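Local coordinates for protein halogenase PltM (Pseudomonas fluorescens, PDB 6BZN) that halogenates phenolic compounds as a flavin-dependent enzyme, with an unusually broad choice of substrate and of halide, and binds FAD, at residues A[93-96]-A[97-101]; A[146-149]-A[150-154]; A[224-228]-A[229-233]; A[406-409]-A[410-414]. One frame throughout, in Å; residues are numbered along the deposited sequence.

Interaction 1. Residues A[93-96]-A[97-101]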
loop_
_atom_site.group_PDB
_atom_site.type_symbol
_atom_site.label_atom_id
_atom_site.label_comp_id
_atom_site.label_asym_id
_atom_site.label_seq_id
_atom_site.Cartn_x
_atom_site.Cartn_y
_atom_site.Cartn_z
ATOM N N ASP A 93 3.514 -13.321 13.548
ATOM C CA ASP A 93 3.963 -13.996 14.772
ATOM C C ASP A 93 5.186 -13.275 15.344
ATOM O O ASP A 93 5.265 -13.053 16.552
ATOM C CB ASP A 93 4.201 -15.497 14.542
ATOM C CG ASP A 93 2.902 -16.265 14.170
ATOM O OD1 ASP A 93 1.781 -15.835 14.528
ATOM O OD2 ASP A 93 3.003 -17.316 13.501
ATOM N N LYS A 94 6.094 -12.835 14.478
ATOM C CA LYS A 94 7.228 -12.039 14.922
ATOM C C LYS A 94 6.813 -10.650 15.439
ATOM O O LYS A 94 7.428 -10.161 16.367
ATOM C CB LYS A 94 8.290 -11.879 13.837
ATOM C CG LYS A 94 8.891 -13.172 13.302
ATOM C CD LYS A 94 9.750 -13.910 14.324
ATOM C CE LYS A 94 10.533 -15.031 13.646
ATOM N NZ LYS A 94 10.775 -16.213 14.531
ATOM N N ILE A 95 5.802 -10.017 14.837
ATOM C CA ILE A 95 5.266 -8.738 15.368
ATOM C C ILE A 95 4.736 -8.894 16.791
ATOM O O ILE A 95 5.076 -8.102 17.673
ATOM C CB ILE A 95 4.154 -8.157 14.471
ATOM C CG1 ILE A 95 4.770 -7.679 13.155
ATOM C CG2 ILE A 95 3.403 -7.009 15.167
ATOM C CD1 ILE A 95 3.755 -7.374 12.081
ATOM N N ILE A 96 3.920 -9.924 17.006
ATOM C CA ILE A 96 3.341 -10.191 18.327
ATOM C C ILE A 96 4.473 -10.388 19.339
ATOM O O ILE A 96 4.451 -9.825 20.425
ATOM C CB ILE A 96 2.410 -11.439 18.275
ATOM C CG1 ILE A 96 1.172 -11.179 17.393
ATOM C CG2 ILE A 96 1.994 -11.919 19.666
ATOM C CD1 ILE A 96 0.259 -10.070 17.826
ATOM N N GLN A 97 5.481 -11.160 18.946
ATOM C CA GLN A 97 6.597 -11.518 19.830
ATOM C C GLN A 97 7.541 -10.348 20.175
ATOM O O GLN A 97 7.979 -10.221 21.317
ATOM C CB GLN A 97 7.375 -12.676 19.191
ATOM C CG GLN A 97 8.607 -13.146 19.931
ATOM C CD GLN A 97 9.314 -14.289 19.218
ATOM O OE1 GLN A 97 8.779 -14.902 18.281
ATOM N NE2 GLN A 97 10.525 -14.589 19.666
ATOM N N HIS A 98 7.838 -9.496 19.201
ATOM C CA HIS A 98 8.858 -8.450 19.363
ATOM C C HIS A 98 8.356 -7.030 19.445
ATOM O O HIS A 98 9.000 -6.216 20.087
ATOM C CB HIS A 98 9.861 -8.518 18.227
ATOM C CG HIS A 98 10.615 -9.802 18.190
ATOM N ND1 HIS A 98 11.668 -10.063 19.040
ATOM C CD2 HIS A 98 10.453 -10.911 17.433
ATOM C CE1 HIS A 98 12.139 -11.273 18.791
ATOM N NE2 HIS A 98 11.423 -11.806 17.815
ATOM N N VAL A 99 7.267 -6.711 18.760
ATOM C CA VAL A 99 6.704 -5.368 18.809
ATOM C C VAL A 99 5.701 -5.304 19.960
ATOM O O VAL A 99 5.755 -4.405 20.798
ATOM C CB VAL A 99 6.011 -4.974 17.490
ATOM C CG1 VAL A 99 5.462 -3.553 17.593
ATOM C CG2 VAL A 99 6.979 -5.076 16.322
ATOM N N GLY A 100 4.775 -6.257 19.971
ATOM C CA GLY A 100 3.813 -6.374 21.051
ATOM C C GLY A 100 2.552 -7.060 20.604
ATOM O O GLY A 100 2.192 -7.041 19.422
ATOM N N SER A 101 1.839 -7.633 21.562
ATOM C CA SER A 101 0.674 -8.450 21.230
ATOM C C SER A 101 -0.512 -7.634 20.681
ATOM O O SER A 101 -1.402 -8.206 20.048
ATOM C CB SER A 101 0.237 -9.295 22.425
ATOM O OG SER A 101 -0.072 -8.486 23.545
HETATM O O HOH W 1 12.111 -14.335 16.536
#

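Interaction 2. Residues A[146-149]-A[150-154]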
loop_
_atom_site.group_PDB
_atom_site.type_symbol
_atom_site.label_atom_id
_atom_site.label_comp_id
_atom_site.label_asym_id
_atom_site.label_seq_id
_atom_site.Cartn_x
_atom_site.Cartn_y
_atom_site.Cartn_z
ATOM N N PHE A 146 7.699 1.404 16.860
ATOM C CA PHE A 146 8.767 0.386 16.823
ATOM C C PHE A 146 9.797 0.668 15.725
ATOM O O PHE A 146 10.993 0.584 15.967
ATOM C CB PHE A 146 8.154 -1.007 16.653
ATOM C CG PHE A 146 9.149 -2.122 16.663
ATOM C CD1 PHE A 146 9.710 -2.581 15.469
ATOM C CD2 PHE A 146 9.512 -2.734 17.848
ATOM C CE1 PHE A 146 10.620 -3.630 15.471
ATOM C CE2 PHE A 146 10.433 -3.770 17.860
ATOM C CZ PHE A 146 10.979 -4.227 16.670
ATOM N N ALA A 147 9.323 1.012 14.531
ATOM C CA ALA A 147 10.201 1.375 13.424
ATOM C C ALA A 147 11.094 2.561 13.780
ATOM O O ALA A 147 12.312 2.513 13.535
ATOM C CB ALA A 147 9.388 1.682 12.165
ATOM N N LEU A 148 10.522 3.604 14.376
ATOM C CA LEU A 148 11.356 4.731 14.806
ATOM C C LEU A 148 12.412 4.275 15.812
ATOM O O LEU A 148 13.547 4.739 15.777
ATOM C CB LEU A 148 10.525 5.853 15.413
ATOM C CG LEU A 148 11.318 7.100 15.834
ATOM C CD1 LEU A 148 12.084 7.709 14.663
ATOM C CD2 LEU A 148 10.372 8.130 16.410
ATOM N N MET A 149 12.036 3.389 16.720
ATOM C CA MET A 149 13.005 2.867 17.681
ATOM C C MET A 149 14.170 2.161 16.971
ATOM O O MET A 149 15.320 2.299 17.400
ATOM C CB MET A 149 12.354 1.955 18.704
ATOM C CG MET A 149 11.356 2.652 19.606
ATOM S SD MET A 149 10.442 1.427 20.574
ATOM C CE MET A 149 9.055 2.419 21.138
ATOM N N ILE A 150 13.897 1.454 15.873
ATOM C CA ILE A 150 14.988 0.860 15.074
ATOM C C ILE A 150 15.980 1.948 14.650
ATOM O O ILE A 150 17.190 1.804 14.837
ATOM C CB ILE A 150 14.505 0.128 13.799
ATOM C CG1 ILE A 150 13.528 -0.999 14.159
ATOM C CG2 ILE A 150 15.714 -0.438 13.047
ATOM C CD1 ILE A 150 12.948 -1.756 12.982
ATOM N N ALA A 151 15.457 3.024 14.066
ATOM C CA ALA A 151 16.298 4.124 13.586
ATOM C C ALA A 151 17.127 4.754 14.702
ATOM O O ALA A 151 18.332 4.995 14.537
ATOM C CB ALA A 151 15.451 5.183 12.929
ATOM N N LEU A 152 16.473 5.022 15.829
ATOM C CA LEU A 152 17.143 5.658 16.975
ATOM C C LEU A 152 18.286 4.799 17.516
ATOM O O LEU A 152 19.356 5.307 17.873
ATOM C CB LEU A 152 16.130 5.928 18.098
ATOM C CG LEU A 152 15.100 7.009 17.785
ATOM C CD1 LEU A 152 13.957 7.019 18.799
ATOM C CD2 LEU A 152 15.774 8.366 17.749
ATOM N N LYS A 153 18.048 3.496 17.581
ATOM C CA LYS A 153 19.059 2.559 18.089
ATOM C C LYS A 153 20.263 2.435 17.155
ATOM O O LYS A 153 21.348 2.037 17.585
ATOM C CB LYS A 153 18.436 1.190 18.352
ATOM C CG LYS A 153 17.481 1.190 19.540
ATOM C CD LYS A 153 16.940 -0.194 19.870
ATOM C CE LYS A 153 16.096 -0.768 18.751
ATOM N NZ LYS A 153 15.668 -2.146 19.085
ATOM N N HIS A 154 20.065 2.754 15.879
ATOM C CA HIS A 154 21.157 2.792 14.908
ATOM C C HIS A 154 21.821 4.153 14.764
ATOM O O HIS A 154 22.705 4.304 13.932
ATOM C CB HIS A 154 20.679 2.281 13.559
ATOM C CG HIS A 154 20.521 0.804 13.525
ATOM N ND1 HIS A 154 19.353 0.177 13.889
ATOM C CD2 HIS A 154 21.402 -0.178 13.223
ATOM C CE1 HIS A 154 19.511 -1.128 13.791
ATOM N NE2 HIS A 154 20.744 -1.370 13.383
#

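Interaction 3. Residues A[224-228]-A[229-233]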
loop_
_atom_site.group_PDB
_atom_site.type_symbol
_atom_site.label_atom_id
_atom_site.label_comp_id
_atom_site.label_asym_id
_atom_site.label_seq_id
_atom_site.Cartn_x
_atom_site.Cartn_y
_atom_site.Cartn_z
ATOM N N ASN A 224 -16.097 -4.098 18.830
ATOM C CA ASN A 224 -17.237 -5.007 18.694
ATOM C C ASN A 224 -17.780 -5.130 17.270
ATOM O O ASN A 224 -18.996 -5.236 17.072
ATOM C CB ASN A 224 -18.358 -4.613 19.686
ATOM C CG ASN A 224 -18.001 -4.945 21.122
ATOM O OD1 ASN A 224 -17.177 -5.819 21.374
ATOM N ND2 ASN A 224 -18.616 -4.253 22.072
ATOM N N VAL A 225 -16.878 -5.127 16.290
ATOM C CA VAL A 225 -17.259 -5.416 14.928
ATOM C C VAL A 225 -17.356 -6.932 14.775
ATOM O O VAL A 225 -16.367 -7.646 14.980
ATOM C CB VAL A 225 -16.264 -4.851 13.903
ATOM C CG1 VAL A 225 -16.721 -5.180 12.492
ATOM C CG2 VAL A 225 -16.135 -3.340 14.069
ATOM N N LYS A 226 -18.523 -7.416 14.375
ATOM C CA LYS A 226 -18.720 -8.853 14.155
ATOM C C LYS A 226 -17.917 -9.411 12.995
ATOM O O LYS A 226 -17.760 -8.754 11.978
ATOM C CB LYS A 226 -20.177 -9.163 13.845
ATOM C CG LYS A 226 -21.047 -9.347 15.048
ATOM C CD LYS A 226 -22.276 -10.169 14.675
ATOM C CE LYS A 226 -23.068 -10.489 15.923
ATOM N NZ LYS A 226 -24.401 -11.007 15.549
ATOM N N SER A 227 -17.472 -10.656 13.141
ATOM C CA SER A 227 -16.772 -11.360 12.087
ATOM C C SER A 227 -17.720 -11.651 10.917
ATOM O O SER A 227 -18.929 -11.803 11.112
ATOM C CB SER A 227 -16.203 -12.678 12.618
ATOM O OG SER A 227 -17.227 -13.648 12.804
ATOM N N TYR A 228 -17.166 -11.753 9.715
ATOM C CA TYR A 228 -17.967 -12.129 8.550
ATOM C C TYR A 228 -18.731 -13.446 8.811
ATOM O O TYR A 228 -19.909 -13.563 8.477
ATOM C CB TYR A 228 -17.107 -12.296 7.305
ATOM C CG TYR A 228 -17.954 -12.628 6.101
ATOM C CD1 TYR A 228 -18.295 -13.956 5.807
ATOM C CD2 TYR A 228 -18.470 -11.624 5.297
ATOM C CE1 TYR A 228 -19.101 -14.262 4.725
ATOM C CE2 TYR A 228 -19.273 -11.911 4.210
ATOM C CZ TYR A 228 -19.601 -13.234 3.937
ATOM O OH TYR A 228 -20.398 -13.529 2.876
ATOM N N GLU A 229 -18.051 -14.419 9.404
ATOM C CA GLU A 229 -18.647 -15.744 9.614
ATOM C C GLU A 229 -19.842 -15.679 10.575
ATOM O O GLU A 229 -20.837 -16.361 10.341
ATOM C CB GLU A 229 -17.621 -16.760 10.104
ATOM C CG GLU A 229 -16.723 -17.339 9.022
ATOM C CD GLU A 229 -15.758 -16.329 8.410
ATOM O OE1 GLU A 229 -15.570 -16.377 7.174
ATOM O OE2 GLU A 229 -15.178 -15.498 9.151
ATOM N N ASP A 230 -19.742 -14.874 11.636
ATOM C CA ASP A 230 -20.852 -14.678 12.589
ATOM C C ASP A 230 -21.960 -13.790 12.049
ATOM O O ASP A 230 -23.123 -14.004 12.368
ATOM C CB ASP A 230 -20.366 -14.076 13.923
ATOM C CG ASP A 230 -19.539 -15.044 14.744
ATOM O OD1 ASP A 230 -19.681 -16.272 14.547
ATOM O OD2 ASP A 230 -18.724 -14.586 15.579
ATOM N N ALA A 231 -21.605 -12.785 11.258
ATOM C CA ALA A 231 -22.570 -11.790 10.799
ATOM C C ALA A 231 -23.318 -12.238 9.553
ATOM O O ALA A 231 -24.493 -11.917 9.406
ATOM C CB ALA A 231 -21.882 -10.464 10.530
ATOM N N LEU A 232 -22.635 -12.928 8.641
ATOM C CA LEU A 232 -23.172 -13.176 7.299
ATOM C C LEU A 232 -23.249 -14.646 6.898
ATOM O O LEU A 232 -24.318 -15.111 6.519
ATOM C CB LEU A 232 -22.396 -12.359 6.258
ATOM C CG LEU A 232 -22.768 -10.868 6.266
ATOM C CD1 LEU A 232 -21.733 -10.021 5.543
ATOM C CD2 LEU A 232 -24.160 -10.638 5.697
ATOM N N ALA A 233 -22.143 -15.382 6.943
ATOM C CA ALA A 233 -22.183 -16.783 6.516
ATOM C C ALA A 233 -20.957 -17.521 6.981
ATOM O O ALA A 233 -19.843 -17.014 6.810
ATOM C CB ALA A 233 -22.295 -16.883 5.002
HETATM O O HOH W 2 -17.960 -11.956 15.696
#

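Interaction 4. Residues A[406-409]-A[410-414]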
loop_
_atom_site.group_PDB
_atom_site.type_symbol
_atom_site.label_atom_id
_atom_site.label_comp_id
_atom_site.label_asym_id
_atom_site.label_seq_id
_atom_site.Cartn_x
_atom_site.Cartn_y
_atom_site.Cartn_z
ATOM N N ALA A 406 -15.092 -2.514 -12.477
ATOM C CA ALA A 406 -15.438 -3.916 -12.273
ATOM C C ALA A 406 -16.340 -4.166 -11.055
ATOM O O ALA A 406 -16.962 -5.229 -10.979
ATOM C CB ALA A 406 -14.186 -4.767 -12.168
ATOM N N PHE A 407 -16.406 -3.225 -10.108
ATOM C CA PHE A 407 -17.349 -3.327 -8.994
ATOM C C PHE A 407 -18.825 -3.389 -9.420
ATOM O O PHE A 407 -19.672 -3.723 -8.595
ATOM C CB PHE A 407 -17.254 -2.126 -8.031
ATOM C CG PHE A 407 -15.967 -1.994 -7.234
ATOM C CD1 PHE A 407 -14.998 -3.001 -7.145
ATOM C CD2 PHE A 407 -15.771 -0.825 -6.497
ATOM C CE1 PHE A 407 -13.839 -2.808 -6.375
ATOM C CE2 PHE A 407 -14.636 -0.638 -5.725
ATOM C CZ PHE A 407 -13.660 -1.622 -5.669
ATOM N N SER A 408 -19.149 -3.027 -10.665
ATOM C CA SER A 408 -20.555 -2.985 -11.118
ATOM C C SER A 408 -21.282 -4.331 -11.149
ATOM O O SER A 408 -22.496 -4.339 -11.203
ATOM C CB SER A 408 -20.672 -2.360 -12.518
ATOM O OG SER A 408 -19.924 -3.110 -13.456
ATOM N N ASP A 409 -20.561 -5.442 -11.149
ATOM C CA ASP A 409 -21.174 -6.763 -11.336
ATOM C C ASP A 409 -20.268 -7.845 -10.752
ATOM O O ASP A 409 -19.049 -7.807 -10.950
ATOM C CB ASP A 409 -21.377 -6.990 -12.839
ATOM C CG ASP A 409 -21.924 -8.364 -13.158
ATOM O OD1 ASP A 409 -23.107 -8.606 -12.880
ATOM O OD2 ASP A 409 -21.167 -9.197 -13.688
ATOM N N PHE A 410 -20.834 -8.803 -10.015
ATOM C CA PHE A 410 -19.984 -9.803 -9.392
ATOM C C PHE A 410 -19.223 -10.654 -10.406
ATOM O O PHE A 410 -18.030 -10.872 -10.241
ATOM C CB PHE A 410 -20.717 -10.741 -8.430
ATOM C CG PHE A 410 -19.836 -11.857 -7.981
ATOM C CD1 PHE A 410 -18.793 -11.598 -7.098
ATOM C CD2 PHE A 410 -19.943 -13.128 -8.549
ATOM C CE1 PHE A 410 -17.910 -12.602 -6.731
ATOM C CE2 PHE A 410 -19.063 -14.138 -8.181
ATOM C CZ PHE A 410 -18.049 -13.875 -7.277
ATOM N N HIS A 411 -19.912 -11.162 -11.438
ATOM C CA HIS A 411 -19.236 -12.004 -12.432
ATOM C C HIS A 411 -18.064 -11.244 -13.074
ATOM O O HIS A 411 -16.960 -11.787 -13.213
ATOM C CB HIS A 411 -20.216 -12.541 -13.494
ATOM C CG HIS A 411 -19.560 -13.391 -14.537
ATOM N ND1 HIS A 411 -19.004 -14.621 -14.251
ATOM C CD2 HIS A 411 -19.348 -13.181 -15.860
ATOM C CE1 HIS A 411 -18.474 -15.128 -15.351
ATOM N NE2 HIS A 411 -18.661 -14.271 -16.338
ATOM N N LEU A 412 -18.287 -9.978 -13.410
ATOM C CA LEU A 412 -17.231 -9.129 -13.962
ATOM C C LEU A 412 -16.080 -8.993 -12.960
ATOM O O LEU A 412 -14.907 -9.166 -13.329
ATOM C CB LEU A 412 -17.789 -7.759 -14.363
ATOM C CG LEU A 412 -16.813 -6.706 -14.905
ATOM C CD1 LEU A 412 -16.035 -7.225 -16.094
ATOM C CD2 LEU A 412 -17.581 -5.443 -15.259
ATOM N N TRP A 413 -16.413 -8.732 -11.696
ATOM C CA TRP A 413 -15.384 -8.663 -10.659
ATOM C C TRP A 413 -14.592 -9.971 -10.597
ATOM O O TRP A 413 -13.364 -9.965 -10.546
ATOM C CB TRP A 413 -15.939 -8.322 -9.273
ATOM C CG TRP A 413 -14.844 -8.336 -8.301
ATOM C CD1 TRP A 413 -14.525 -9.337 -7.429
ATOM C CD2 TRP A 413 -13.822 -7.354 -8.174
ATOM N NE1 TRP A 413 -13.380 -9.016 -6.748
ATOM C CE2 TRP A 413 -12.931 -7.801 -7.185
ATOM C CE3 TRP A 413 -13.583 -6.123 -8.793
ATOM C CZ2 TRP A 413 -11.817 -7.053 -6.787
ATOM C CZ3 TRP A 413 -12.483 -5.379 -8.402
ATOM C CH2 TRP A 413 -11.605 -5.849 -7.411
ATOM N N ASN A 414 -15.305 -11.093 -10.599
ATOM C CA ASN A 414 -14.654 -12.397 -10.499
ATOM C C ASN A 414 -13.638 -12.570 -11.627
ATOM O O ASN A 414 -12.485 -12.933 -11.371
ATOM C CB ASN A 414 -15.728 -13.510 -10.479
ATOM C CG ASN A 414 -15.149 -14.907 -10.384
ATOM O OD1 ASN A 414 -14.001 -15.113 -10.006
ATOM N ND2 ASN A 414 -15.971 -15.894 -10.747
HETATM O O HOH W 3 -22.844 -11.354 -11.514
HETATM O O HOH W 4 -23.807 -9.386 -10.126
#

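Interaction 1. Residues A[93-96]-A[97-101]
Ile95 O receives two backbone N-H groups where helix 92-98 runs out, from Val99 N at 2.8 Å (143°) and, in a straighter pi-turn bond, from Gly100 N at 3.0 Å (168°). Just before them, His98 N and Gln97 N make the usual i to i+4 bonds to Lys94 O and Asp93 O. Gly100 has a positive phi, and a side chain there would press on the carbonyl O of Val99; glycine lets the chain leave the helix. Ile96 leans on the departing backbone: its bend at chi2 (-61°) swings CD1 to 3.3 Å from Ser101 O, while its CG2 faces Ser101 CB at 4.2 Å. Ile95 and Val99 run side by side, CG2 of Ile95 being 4.0 Å from CB of Val99. On the polar side, Lys94 and His98 are joined by a water that accepts from Lys94 NZ at 3.1 Å and lies in the plane of the His98 ring, 2.9 Å from His98 NE2. Gln97 CG sits above one face of that imidazole, and Tyr88 stacks on it. Inward, Ile95 packs on Cys104 of strand 104-107, on Ala136 and Leu138 of strand 134-138 and on Ile143 of helix 140-153, whose Phe146 meets Val99; Ser101 OG bonds to Thr270 OG1, tying the helix exit to a loop.

Interaction 2. Residues A[146-149]-A[150-154]
Met149 O accepts from Lys153 N at 3.0 Å, the fourth in a run of five i to i+4 bonds that starts with Ile150 N to Phe146 O and ends with His154 N to Ile150 O. At the end of the helix Ile150 O is gripped twice by His154, through ND1 at 2.9 Å (168°) and through the backbone N at 3.2 Å, the two donors arriving from opposite faces of the carbonyl plane. The ND1 bond lies in the imidazole plane, which helps to fix the ring's rotation at the end of the helix. Lys153 folds its aliphatic part over the Met149 carbonyl: CG lies 3.2 Å from Met149 O, and the bend at chi3 (-64°) brings CE back to 3.4 Å from the same oxygen, while NZ forms a salt bridge with Glu85. Packing follows on two faces. Ile150 CD1 approaches the Phe146 ring at a slant, 3.9 Å from Phe146 CE1, and Leu152 CD1 meets Leu148 CG at 4.0 Å. Ala147 rests on Ile33 and Ala36, and Ile150 on Ala40, all of helix 33-44, the helix that follows the first strand of the FAD-binding, Rossmann-type sheet; Ile150 also touches Glu85 and Ile86 of helix 84-88, so helix 140-153 is packed against both.

Interaction 3. Residues A[224-228]-A[229-233]
Tyr228 and Leu232, a turn apart, cross at about a right angle, and Tyr228 is the residue this contact buries furthest. Leu232 CB stands over one face of the phenol ring in a CH-pi contact, 3.9 Å from the Tyr228 ring centroid and 18° off its normal, while Leu232 CD1 closes tightly on Tyr228 CE2 at 3.4 Å. With CG anti to the backbone N (chi1 -178°), the ring lies on the carbonyl side of its own residue, where Leu232 and Ala233 come round; Ala233 CB is 4.1 Å from Tyr228 CE1. Leu232 N (2.8 Å) and Ala233 N (3.3 Å) both donate to Tyr228 O, one from each face of the carbonyl, as the short helix 228-231 ends. A serine in place of Tyr228 would probably take away the ring face under Leu232 CB and the rim that Leu232 CD1 touches, and open a gap beside Ala233. Ser227 is the N-cap: its OG accepts from Asp230 N at 3.0 Å (159°). Asp230 does not take the Ser227 N-H directly, as in a capping box; a water bridges them, accepting from Ser227 N at 2.9 Å and donating to Asp230 OD2 at 2.7 Å. Glu229 lays its CB near Ser227 OG but sends its carboxylate elsewhere, OE1 to Leu244 N and OE2 to Phe245 N. The turn follows strand 215-223 and lies over the mixed sheet: Tyr228 packs on Leu249 and Leu232 on His251 of strand 248-253, while Tyr228 and Ala233 meet Thr238 of helix 235-238.

Interaction 4. Residues A[406-409]-A[410-414]
Trp413 gathers the apolar centre: Ala406 CB lies 3.7 Å from Trp413 CE3, and Phe407 CE1 comes within 3.5 Å of Trp413 CZ3. The Phe407 and Trp413 side chains run side by side with their rings inclined at 51°; the indole meets Phe407 at its edge, near the plane of the phenyl. Beside them Leu412 reaches back over Ala406 and sets CD2 3.8 Å from Ser408 OG, a hydroxyl bonded to Glu405 O. Ala406 to Asp409 form a type I turn between two long helices, and the second starts on Asp409, whose O accepts from Trp413 N at 2.9 Å. Asp409 is the N-cap. A chi1 of 176° carries the carboxylate away from the residue's own N and over the first helical turn, where OD2 accepts from Leu412 N at 3.0 Å on its anti side, 26° out of the carboxylate plane. OD1 serves two waters, at 3.1 and 2.9 Å from Asp409 OD1, which accept from His411 N and Phe410 N respectively. The negative carboxylate probably also suits the positive end of the helix dipole. Were Asp409 an alanine, Leu412 N would probably lose its side-chain cap, and both waters the oxygen they donate to. Around the corner, Phe410 and Trp413 pack on Val127 of strand 126-131, Phe407 and Trp413 on Ile252 of strand 248-253, and Leu412 on Thr491 of helix 488-502.

Interactions 1 and 2 touch: Val99 CG2 is 3.7 Å from Phe146 CG, and their centres are 16 Å apart. Interaction 2 backs onto the FAD site, unoccupied here but seen filled in another structure of the protein; interaction 1 lies further out. The Ala147 side chain is about 4 Å from that of the FAD-binding Ile33, and Ile95's is about 9 Å from those of Ile33 and Arg140. Interactions 3 and 4 lie away from the annotated sites, their nearest atoms about 10 Å apart. Strand 248-253 is common to both, through Leu249 and His251 for 224-233 and Ile252 for 406-414. Interactions 2 and 4, with centres 44 Å apart, stand on opposite sides of the chain's centre.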